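Local atomic coordinates of esterase (Staphylococcus aureus subsp. aureus USA300_TCH1516, PDB entry 3D7R), a protein that probably hydrolyses ester bonds as a putative esterase of the alpha/beta hydrolase fold, its natural substrate not established. Residues F53-R56 against E57-R61; Y34-H37 against N38-I41; S307-A310 against I311-A315. One frame throughout, in Å; residues are numbered along the deposited sequence.

Contact 1 (F53-R56 against E57-R61); sequences FYKR and EIENR
Arg56 reaches forward along helix 46-61 to Asn60, one turn on, and the pair forms the close-packed side of this local contact. Two consecutive bends, chi2 -46° and chi3 -47°, curl the arginine chain forward along the helix, so that NH2 donates to Asn60 OD1 at 2.7 Å. The bond is short but not straight: the N-H...O angle is 144°, and the donor stands above the amide's carbonyl plane instead of on a lone pair. Guanidinium and amide planes are steeply inclined to each other. One guanidinium face is covered by Glu59, whose CB lies 3.6 Å from Arg56 NH1. Beneath these side chains runs the i to i+4 ladder of an alpha-helix, with Asn60 N to Arg56 O at 2.8 Å and Glu59 N to Lys55 O at 2.9 Å.

The rest of the contact is looser and more exposed. On the far side the tyrosine side chain crosses that of Ile58 at a slant, Tyr54 CE2 lying 3.6 Å from Ile58 CD1 in an apolar touch. Glu57 and Arg61 form a salt bridge, OE2 to NH2 2.7 Å, although its hydrogen-bond geometry is weak. Flanking the packed side, Lys55 and Glu59 carry opposite charges but stay apart, NZ to OE2 4.6 Å; Glu59 OE2 instead pairs with Lys62.

On the packed side, Arg56 NE and Asn60 ND2 both donate to the carbonyl oxygen of Ala108, which ties this surface helix to the loop following strand 98-102 and preceding helix 113-126.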
ATOM      1  N   PHE A  53      -9.773 -14.467  11.074  1.00 11.57           N
ATOM      2  CA  PHE A  53     -10.556 -14.660   9.844  1.00 11.54           C
ATOM      3  C   PHE A  53     -12.052 -14.570  10.098  1.00 11.31           C
ATOM      4  O   PHE A  53     -12.773 -13.958   9.323  1.00 10.87           O
ATOM      5  CB  PHE A  53     -10.229 -15.986   9.134  1.00 11.19           C
ATOM      6  CG  PHE A  53      -8.848 -16.024   8.501  1.00 11.61           C
ATOM      7  CD1 PHE A  53      -8.247 -14.859   8.018  1.00 11.72           C
ATOM      8  CD2 PHE A  53      -8.158 -17.231   8.384  1.00 12.06           C
ATOM      9  CE1 PHE A  53      -6.984 -14.889   7.437  1.00 11.20           C
ATOM     10  CE2 PHE A  53      -6.869 -17.276   7.787  1.00 11.40           C
ATOM     11  CZ  PHE A  53      -6.292 -16.102   7.331  1.00 11.53           C
ATOM     12  N   TYR A  54     -12.517 -15.208  11.169  1.00 11.89           N
ATOM     13  CA  TYR A  54     -13.921 -15.113  11.575  1.00 12.61           C
ATOM     14  C   TYR A  54     -14.357 -13.642  11.740  1.00 11.94           C
ATOM     15  O   TYR A  54     -15.359 -13.208  11.148  1.00 10.75           O
ATOM     16  CB  TYR A  54     -14.169 -15.877  12.885  1.00 14.34           C
ATOM     17  CG  TYR A  54     -15.589 -15.709  13.403  1.00 17.39           C
ATOM     18  CD1 TYR A  54     -16.596 -16.592  13.009  1.00 20.63           C
ATOM     19  CD2 TYR A  54     -15.923 -14.681  14.288  1.00 20.37           C
ATOM     20  CE1 TYR A  54     -17.901 -16.462  13.481  1.00 22.73           C
ATOM     21  CE2 TYR A  54     -17.238 -14.537  14.766  1.00 22.39           C
ATOM     22  CZ  TYR A  54     -18.214 -15.438  14.352  1.00 22.89           C
ATOM     23  OH  TYR A  54     -19.520 -15.328  14.799  1.00 24.53           O
ATOM     24  N   LYS A  55     -13.599 -12.889  12.535  1.00 10.96           N
ATOM     25  CA  LYS A  55     -13.854 -11.454  12.743  1.00 11.43           C
ATOM     26  C   LYS A  55     -13.817 -10.651  11.432  1.00 10.74           C
ATOM     27  O   LYS A  55     -14.702  -9.831  11.170  1.00  9.72           O
ATOM     28  CB  LYS A  55     -12.828 -10.866  13.733  1.00 12.31           C
ATOM     29  CG  LYS A  55     -13.148  -9.435  14.158  1.00 15.78           C
ATOM     30  CD  LYS A  55     -12.228  -8.942  15.282  1.00 22.12           C
ATOM     31  CE  LYS A  55     -12.726  -7.605  15.844  1.00 24.72           C
ATOM     32  NZ  LYS A  55     -12.665  -6.492  14.843  1.00 28.82           N
ATOM     33  N   ARG A  56     -12.793 -10.883  10.611  1.00  9.98           N
ATOM     34  CA  ARG A  56     -12.631 -10.071   9.392  1.00  9.81           C
ATOM     35  C   ARG A  56     -13.739 -10.358   8.370  1.00  9.51           C
ATOM     36  O   ARG A  56     -14.208  -9.463   7.685  1.00  8.94           O
ATOM     37  CB  ARG A  56     -11.249 -10.276   8.748  1.00  9.42           C
ATOM     38  CG  ARG A  56     -10.027  -9.838   9.594  1.00  9.00           C
ATOM     39  CD  ARG A  56     -10.200  -8.460  10.246  1.00  7.82           C
ATOM     40  NE  ARG A  56     -10.711  -7.466   9.297  1.00 10.69           N
ATOM     41  CZ  ARG A  56     -11.316  -6.335   9.659  1.00 10.27           C
ATOM     42  NH1 ARG A  56     -11.436  -6.046  10.951  1.00  9.69           N
ATOM     43  NH2 ARG A  56     -11.778  -5.483   8.736  1.00  6.74           N
ATOM     44  N   GLU A  57     -14.165 -11.611   8.266  1.00 10.14           N
ATOM     45  CA  GLU A  57     -15.270 -11.920   7.352  1.00 10.97           C
ATOM     46  C   GLU A  57     -16.482 -11.002   7.621  1.00 10.75           C
ATOM     47  O   GLU A  57     -17.069 -10.445   6.687  1.00 10.29           O
ATOM     48  CB  GLU A  57     -15.695 -13.387   7.457  1.00 11.66           C
ATOM     49  CG  GLU A  57     -16.722 -13.780   6.391  1.00 14.95           C
ATOM     50  CD  GLU A  57     -17.123 -15.240   6.460  1.00 22.67           C
ATOM     51  OE1 GLU A  57     -16.652 -15.970   7.380  1.00 23.41           O
ATOM     52  OE2 GLU A  57     -17.916 -15.661   5.588  1.00 25.12           O
ATOM     53  N   ILE A  58     -16.823 -10.870   8.902  1.00  9.97           N
ATOM     54  CA  ILE A  58     -17.978 -10.099   9.382  1.00 10.11           C
ATOM     55  C   ILE A  58     -17.749  -8.600   9.227  1.00  9.63           C
ATOM     56  O   ILE A  58     -18.612  -7.883   8.691  1.00  8.71           O
ATOM     57  CB  ILE A  58     -18.281 -10.427  10.881  1.00 10.73           C
ATOM     58  CG1 ILE A  58     -18.805 -11.860  11.017  1.00 11.87           C
ATOM     59  CG2 ILE A  58     -19.296  -9.450  11.476  1.00 11.70           C
ATOM     60  CD1 ILE A  58     -18.926 -12.332  12.505  1.00 13.48           C
ATOM     61  N   GLU A  59     -16.577  -8.135   9.667  1.00  9.15           N
ATOM     62  CA  GLU A  59     -16.261  -6.712   9.624  1.00  9.60           C
ATOM     63  C   GLU A  59     -16.127  -6.201   8.205  1.00  8.55           C
ATOM     64  O   GLU A  59     -16.535  -5.082   7.917  1.00  8.56           O
ATOM     65  CB  GLU A  59     -14.986  -6.394  10.427  1.00  9.81           C
ATOM     66  CG  GLU A  59     -15.144  -6.579  11.959  1.00 13.80           C
ATOM     67  CD  GLU A  59     -16.312  -5.791  12.540  1.00 19.14           C
ATOM     68  OE1 GLU A  59     -16.504  -4.611  12.161  1.00 20.38           O
ATOM     69  OE2 GLU A  59     -17.037  -6.359  13.384  1.00 23.74           O
ATOM     70  N   ASN A  60     -15.546  -7.009   7.320  1.00  7.86           N
ATOM     71  CA  ASN A  60     -15.282  -6.556   5.956  1.00  7.53           C
ATOM     72  C   ASN A  60     -16.541  -6.338   5.119  1.00  7.15           C
ATOM     73  O   ASN A  60     -16.494  -5.602   4.140  1.00  6.73           O
ATOM     74  CB  ASN A  60     -14.328  -7.511   5.223  1.00  7.03           C
ATOM     75  CG  ASN A  60     -12.887  -7.388   5.702  1.00  8.34           C
ATOM     76  OD1 ASN A  60     -12.494  -6.380   6.308  1.00  7.45           O
ATOM     77  ND2 ASN A  60     -12.096  -8.422   5.449  1.00  7.61           N
ATOM     78  N   ARG A  61     -17.642  -7.000   5.479  1.00  7.22           N
ATOM     79  CA  ARG A  61     -18.908  -6.860   4.738  1.00  7.44           C
ATOM     80  C   ARG A  61     -19.597  -5.530   5.010  1.00  7.83           C
ATOM     81  O   ARG A  61     -20.405  -5.066   4.199  1.00  7.59           O
ATOM     82  CB  ARG A  61     -19.884  -8.008   5.031  1.00  7.40           C
ATOM     83  CG  ARG A  61     -19.411  -9.357   4.560  1.00  7.86           C
ATOM     84  CD  ARG A  61     -20.570 -10.302   4.312  1.00 10.41           C
ATOM     85  NE  ARG A  61     -20.091 -11.646   4.000  1.00 11.58           N
ATOM     86  CZ  ARG A  61     -20.043 -12.672   4.852  1.00 13.46           C
ATOM     87  NH1 ARG A  61     -20.457 -12.547   6.114  1.00 12.07           N
ATOM     88  NH2 ARG A  61     -19.581 -13.844   4.430  1.00 12.61           N
TER

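Contact 2 (Y34-H37 against N38-I41); sequences YLLH and NRSI. With DMS (dimethyl sulfoxide), chain G.
A short 3-10 turn in the loop between helices 30-33 and 46-61 brings Leu36 against Arg39 and the carbonyl of His37 against Ser40. The evidence is a pair of successive i to i+3 backbone hydrogen bonds, Arg39 N to Leu36 O and Ser40 N to His37 O, each 3.0 Å long. Both are fairly straight at the hydrogen, yet both donors sit well above the plane of the carbonyl that accepts them, in keeping with the tight winding of a 3-10 turn.

The side chains line up along one flank of the turn. Leu36 and Arg39 run side by side and point the same way, with Leu36 CD1 3.8 Å from Arg39 CD, so the arginine's aliphatic part packs on a leucine methyl. Asn38, between them in the chain, joins them: its CG is tucked between backbone N and carbonyl carbon (chi1 64°), which lays OD1 3.8 Å from Leu36 CB. Beyond its methylenes the arginine bends at chi3 and leaves the turn; NH1 donates to the carbonyl oxygen of Gln110, and the arginine side chain also touches His115 of helix 113-126. Leu36 packs on Pro113 at the start of that same helix. The turn is thereby fastened to the loop and helix that follow strand 98-102, while His37 and Asn38 remain exposed.

A dimethyl sulfoxide molecule, probably from the crystallisation liquor, occupies the concave side of the bend. Its oxygen accepts from Leu36 N at 2.8 Å, and its methyl C2 lies 3.7 Å from Ser40 N. Where the chain leaves the turn, one water donates both to His37 O at 3.0 Å and to Ser40 O at 2.7 Å.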
ATOM      1  N   TYR A  34       0.214   4.366  19.751  1.00 15.19           N
ATOM      2  CA  TYR A  34      -0.941   4.438  18.859  1.00 15.27           C
ATOM      3  C   TYR A  34      -1.537   3.077  18.492  1.00 15.17           C
ATOM      4  O   TYR A  34      -2.288   2.974  17.516  1.00 15.13           O
ATOM      5  CB  TYR A  34      -0.579   5.244  17.613  1.00 15.11           C
ATOM      6  CG  TYR A  34      -0.155   6.644  17.965  1.00 15.78           C
ATOM      7  CD1 TYR A  34      -1.095   7.585  18.400  1.00 15.50           C
ATOM      8  CD2 TYR A  34       1.191   7.026  17.896  1.00 15.32           C
ATOM      9  CE1 TYR A  34      -0.712   8.878  18.751  1.00 15.26           C
ATOM     10  CE2 TYR A  34       1.591   8.331  18.241  1.00 15.95           C
ATOM     11  CZ  TYR A  34       0.630   9.243  18.667  1.00 16.94           C
ATOM     12  OH  TYR A  34       0.998  10.522  19.005  1.00 14.73           O
ATOM     13  N   LEU A  35      -1.246   2.067  19.315  1.00 14.96           N
ATOM     14  CA  LEU A  35      -1.647   0.676  19.072  1.00 14.97           C
ATOM     15  C   LEU A  35      -3.144   0.500  18.884  1.00 15.09           C
ATOM     16  O   LEU A  35      -3.940   0.998  19.682  1.00 14.32           O
ATOM     17  CB  LEU A  35      -1.193  -0.216  20.233  1.00 15.44           C
ATOM     18  CG  LEU A  35      -1.373  -1.728  20.094  1.00 16.37           C
ATOM     19  CD1 LEU A  35      -0.507  -2.255  18.931  1.00 17.71           C
ATOM     20  CD2 LEU A  35      -0.998  -2.407  21.401  1.00 18.02           C
ATOM     21  N   LEU A  36      -3.519  -0.223  17.830  1.00 14.84           N
ATOM     22  CA  LEU A  36      -4.876  -0.728  17.715  1.00 15.27           C
ATOM     23  C   LEU A  36      -4.823  -2.260  17.722  1.00 15.25           C
ATOM     24  O   LEU A  36      -4.280  -2.876  16.790  1.00 14.34           O
ATOM     25  CB  LEU A  36      -5.546  -0.197  16.446  1.00 15.73           C
ATOM     26  CG  LEU A  36      -6.084   1.245  16.375  1.00 17.77           C
ATOM     27  CD1 LEU A  36      -6.652   1.496  14.968  1.00 17.45           C
ATOM     28  CD2 LEU A  36      -7.161   1.566  17.441  1.00 19.29           C
ATOM     29  N   HIS A  37      -5.348  -2.866  18.786  1.00 15.05           N
ATOM     30  CA  HIS A  37      -5.357  -4.323  18.928  1.00 16.40           C
ATOM     31  C   HIS A  37      -6.083  -4.996  17.767  1.00 15.76           C
ATOM     32  O   HIS A  37      -5.662  -6.061  17.308  1.00 15.57           O
ATOM     33  CB  HIS A  37      -6.017  -4.764  20.252  1.00 17.42           C
ATOM     34  CG  HIS A  37      -5.130  -4.633  21.452  1.00 22.71           C
ATOM     35  ND1 HIS A  37      -5.440  -3.819  22.524  1.00 28.08           N
ATOM     36  CD2 HIS A  37      -3.949  -5.226  21.762  1.00 26.67           C
ATOM     37  CE1 HIS A  37      -4.484  -3.905  23.435  1.00 28.32           C
ATOM     38  NE2 HIS A  37      -3.570  -4.757  22.999  1.00 28.90           N
ATOM     39  N   ASN A  38      -7.159  -4.370  17.281  1.00 15.09           N
ATOM     40  CA  ASN A  38      -7.934  -4.951  16.175  1.00 15.27           C
ATOM     41  C   ASN A  38      -7.221  -4.905  14.812  1.00 14.46           C
ATOM     42  O   ASN A  38      -7.786  -5.298  13.792  1.00 15.01           O
ATOM     43  CB  ASN A  38      -9.369  -4.364  16.102  1.00 15.44           C
ATOM     44  CG  ASN A  38      -9.410  -2.854  15.780  1.00 17.86           C
ATOM     45  OD1 ASN A  38      -8.455  -2.271  15.260  1.00 17.98           O
ATOM     46  ND2 ASN A  38     -10.551  -2.219  16.092  1.00 19.44           N
ATOM     47  N   ARG A  39      -5.991  -4.399  14.796  1.00 12.81           N
ATOM     48  CA  ARG A  39      -5.191  -4.425  13.575  1.00 11.43           C
ATOM     49  C   ARG A  39      -3.945  -5.305  13.744  1.00 11.27           C
ATOM     50  O   ARG A  39      -3.125  -5.428  12.825  1.00 11.64           O
ATOM     51  CB  ARG A  39      -4.778  -3.006  13.169  1.00 10.99           C
ATOM     52  CG  ARG A  39      -5.942  -2.085  12.796  1.00  9.49           C
ATOM     53  CD  ARG A  39      -5.436  -0.790  12.148  1.00  7.52           C
ATOM     54  NE  ARG A  39      -5.054  -1.011  10.756  1.00  8.85           N
ATOM     55  CZ  ARG A  39      -5.919  -1.154   9.750  1.00  8.41           C
ATOM     56  NH1 ARG A  39      -7.223  -1.103   9.982  1.00  6.58           N
ATOM     57  NH2 ARG A  39      -5.477  -1.352   8.510  1.00  7.86           N
ATOM     58  N   SER A  40      -3.779  -5.896  14.920  1.00 10.60           N
ATOM     59  CA  SER A  40      -2.577  -6.672  15.165  1.00  9.97           C
ATOM     60  C   SER A  40      -2.622  -8.001  14.424  1.00 10.22           C
ATOM     61  O   SER A  40      -3.655  -8.651  14.359  1.00  9.62           O
ATOM     62  CB  SER A  40      -2.327  -6.869  16.659  1.00 10.34           C
ATOM     63  OG  SER A  40      -1.323  -7.856  16.859  1.00 10.25           O
ATOM     64  N   ILE A  41      -1.495  -8.373  13.828  1.00  9.90           N
ATOM     65  CA  ILE A  41      -1.373  -9.672  13.180  1.00  9.88           C
ATOM     66  C   ILE A  41      -0.338 -10.526  13.918  1.00 10.72           C
ATOM     67  O   ILE A  41       0.217 -11.487  13.355  1.00 10.62           O
ATOM     68  CB  ILE A  41      -1.012  -9.547  11.679  1.00  9.83           C
ATOM     69  CG1 ILE A  41       0.298  -8.776  11.495  1.00  9.84           C
ATOM     70  CG2 ILE A  41      -2.156  -8.901  10.910  1.00  9.63           C
ATOM     71  CD1 ILE A  41       0.998  -9.104  10.225  1.00 13.20           C
TER
HETATM   72  S   DMS G1402      -1.501  -1.536  14.687  1.00 18.15           S
HETATM   73  O   DMS G1402      -1.375  -0.374  16.025  1.00 17.32           O
HETATM   74  C1  DMS G1402       0.021  -1.475  13.693  1.00 18.51           C
HETATM   75  C2  DMS G1402      -1.352  -3.205  15.371  1.00 16.76           C
HETATM   76  O   HOH W   1      -6.076  -8.470  15.488  1.00 14.85           O

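Contact 3 (S307-A310 against I311-A315); sequences SHKA and IKQIA. With DMS (dimethyl sulfoxide), chain F.
Lys309 and Gln313 meet one turn apart on helix 305-318 because of their first torsions. In Lys309, CG stands opposite the backbone N (chi1 -175°) and the chain runs out fully extended; in Gln313, CG is turned opposite the carbonyl carbon (chi1 -72°), leaning back toward the preceding turn. The two chains meet at a slant, with Lys309 CE 3.8 Å from Gln313 NE2. This is the i to i+4 spacing of a regular alpha-helix, borne out by four consecutive backbone bonds, from Ile311 N to Ser307 O (2.9 Å) through Ile314 N to Ala310 O (2.9 Å).

Ile311 curls back over the earlier turn, CG1 reaching 3.3 Å from Ser307 O, and packs on Leu118 and Ser125 of helix 113-126. Ala310 and Ile314 instead meet Phe262 of strand 259-264, so different faces of the helix join a neighbouring helix and the central sheet.

Both polar atoms of the glutamine amide have a partner in the crystal. OE1 is hydrogen-bonded to the hydroxyl of Tyr292 on edge strand 287-292. Gln313 NE2 donates to the O atom of a dimethyl sulfoxide, probably from the crystallisation liquor, at 2.7 Å with an N-H...O angle of 154°.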
ATOM      1  N   SER A 307       7.137  11.451   9.472  1.00 12.90           N
ATOM      2  CA  SER A 307       5.999  11.298   8.583  0.50 12.97           C
ATOM      3  C   SER A 307       5.759  12.571   7.784  1.00 12.82           C
ATOM      4  O   SER A 307       5.535  12.520   6.572  1.00 12.90           O
ATOM      5  CB  SER A 307       4.771  10.937   9.397  0.50 12.45           C
ATOM      6  OG  SER A 307       5.003   9.714  10.074  0.50 13.27           O
ATOM      7  N   HIS A 308       5.816  13.713   8.461  1.00 13.57           N
ATOM      8  CA  HIS A 308       5.652  14.988   7.783  1.00 13.73           C
ATOM      9  C   HIS A 308       6.793  15.226   6.790  1.00 13.33           C
ATOM     10  O   HIS A 308       6.569  15.732   5.692  1.00 12.13           O
ATOM     11  CB  HIS A 308       5.527  16.113   8.798  1.00 14.98           C
ATOM     12  CG  HIS A 308       4.224  16.099   9.526  1.00 19.26           C
ATOM     13  ND1 HIS A 308       4.106  15.676  10.835  1.00 24.58           N
ATOM     14  CD2 HIS A 308       2.971  16.400   9.112  1.00 22.83           C
ATOM     15  CE1 HIS A 308       2.839  15.750  11.205  1.00 25.71           C
ATOM     16  NE2 HIS A 308       2.129  16.186  10.177  1.00 25.63           N
ATOM     17  N   LYS A 309       8.004  14.820   7.165  1.00 12.29           N
ATOM     18  CA  LYS A 309       9.138  14.891   6.244  1.00 12.38           C
ATOM     19  C   LYS A 309       8.934  13.980   5.028  1.00 11.46           C
ATOM     20  O   LYS A 309       9.224  14.391   3.912  1.00 10.90           O
ATOM     21  CB  LYS A 309      10.456  14.544   6.956  1.00 12.99           C
ATOM     22  CG  LYS A 309      11.700  14.716   6.088  1.00 14.73           C
ATOM     23  CD  LYS A 309      12.984  14.235   6.791  1.00 16.04           C
ATOM     24  CE  LYS A 309      14.183  14.492   5.876  1.00 18.08           C
ATOM     25  NZ  LYS A 309      15.466  14.146   6.539  1.00 22.75           N
ATOM     26  N   ALA A 310       8.417  12.765   5.237  1.00 10.40           N
ATOM     27  CA  ALA A 310       8.152  11.840   4.122  1.00 10.22           C
ATOM     28  C   ALA A 310       7.085  12.408   3.197  1.00 10.34           C
ATOM     29  O   ALA A 310       7.181  12.302   1.984  1.00 10.94           O
ATOM     30  CB  ALA A 310       7.729  10.468   4.632  1.00 10.47           C
ATOM     31  N   ILE A 311       6.051  12.982   3.784  1.00 10.48           N
ATOM     32  CA  ILE A 311       4.973  13.601   3.007  1.00 11.15           C
ATOM     33  C   ILE A 311       5.506  14.757   2.167  1.00 10.96           C
ATOM     34  O   ILE A 311       5.152  14.871   0.987  1.00 11.24           O
ATOM     35  CB  ILE A 311       3.786  14.022   3.905  1.00 11.22           C
ATOM     36  CG1 ILE A 311       3.045  12.766   4.384  1.00 12.63           C
ATOM     37  CG2 ILE A 311       2.812  14.942   3.151  1.00 12.08           C
ATOM     38  CD1 ILE A 311       2.253  12.970   5.668  1.00 14.51           C
ATOM     39  N   LYS A 312       6.383  15.585   2.748  1.00 10.86           N
ATOM     40  CA  LYS A 312       7.002  16.677   1.987  1.00 11.09           C
ATOM     41  C   LYS A 312       7.846  16.128   0.832  1.00 10.27           C
ATOM     42  O   LYS A 312       7.873  16.725  -0.245  1.00 10.01           O
ATOM     43  CB  LYS A 312       7.858  17.586   2.868  1.00 11.08           C
ATOM     44  CG  LYS A 312       7.072  18.444   3.835  1.00 16.67           C
ATOM     45  CD  LYS A 312       8.011  19.392   4.632  1.00 21.81           C
ATOM     46  CE  LYS A 312       7.383  19.831   5.965  1.00 25.50           C
ATOM     47  NZ  LYS A 312       6.692  21.158   5.884  1.00 28.25           N
ATOM     48  N   GLN A 313       8.538  15.013   1.059  1.00  9.03           N
ATOM     49  CA  GLN A 313       9.317  14.366  -0.001  1.00  9.12           C
ATOM     50  C   GLN A 313       8.439  13.831  -1.143  1.00  8.92           C
ATOM     51  O   GLN A 313       8.822  13.905  -2.322  1.00  9.25           O
ATOM     52  CB  GLN A 313      10.182  13.249   0.574  1.00  8.76           C
ATOM     53  CG  GLN A 313      11.374  13.803   1.394  1.00  9.57           C
ATOM     54  CD  GLN A 313      12.020  12.769   2.274  1.00 10.32           C
ATOM     55  OE1 GLN A 313      11.373  11.821   2.733  1.00 11.86           O
ATOM     56  NE2 GLN A 313      13.315  12.938   2.513  1.00  8.56           N
ATOM     57  N   ILE A 314       7.288  13.259  -0.787  1.00  8.81           N
ATOM     58  CA  ILE A 314       6.270  12.896  -1.784  1.00  8.41           C
ATOM     59  C   ILE A 314       5.858  14.130  -2.594  1.00  9.43           C
ATOM     60  O   ILE A 314       5.917  14.101  -3.826  1.00  9.99           O
ATOM     61  CB  ILE A 314       5.044  12.222  -1.131  1.00  8.67           C
ATOM     62  CG1 ILE A 314       5.463  10.872  -0.513  1.00  7.71           C
ATOM     63  CG2 ILE A 314       3.907  12.026  -2.177  1.00  8.07           C
ATOM     64  CD1 ILE A 314       4.377  10.159   0.270  1.00  7.30           C
ATOM     65  N   ALA A 315       5.494  15.220  -1.908  1.00  9.74           N
ATOM     66  CA  ALA A 315       5.056  16.462  -2.559  1.00 11.01           C
ATOM     67  C   ALA A 315       6.128  17.041  -3.499  1.00 12.01           C
ATOM     68  O   ALA A 315       5.832  17.434  -4.624  1.00 12.07           O
ATOM     69  CB  ALA A 315       4.663  17.508  -1.512  1.00 10.75           C
TER
HETATM   70  S   DMS F1400      15.662   9.986   3.935  1.00 23.52           S
HETATM   71  O   DMS F1400      15.199  11.698   3.942  1.00 24.40           O
HETATM   72  C1  DMS F1400      17.388   9.899   3.395  1.00 25.31           C
HETATM   73  C2  DMS F1400      15.859   9.501   5.659  1.00 23.35           C

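How the contacts relate
Along the chain, contact 2 comes first, contact 1 follows, and contact 3 lies near the C-terminal end. Contacts 1 and 2 are close neighbours, their centres 15 Å apart; they touch lightly where Lys55 NZ lies 4.1 Å from Asn38 CB. Both lean on the loop between strand 98-102 and helix 113-126, so the N-terminal region is packed on the hydrolase fold through this loop. Contact 3 belongs to helix 305-318, against strands 259-264 and 287-292. Its centre is 33 Å from that of contact 1, across the chain's centre, and 24 Å from that of contact 2. Helix 113-126 is nevertheless shared, since residues of contacts 2 and 3 both pack on it.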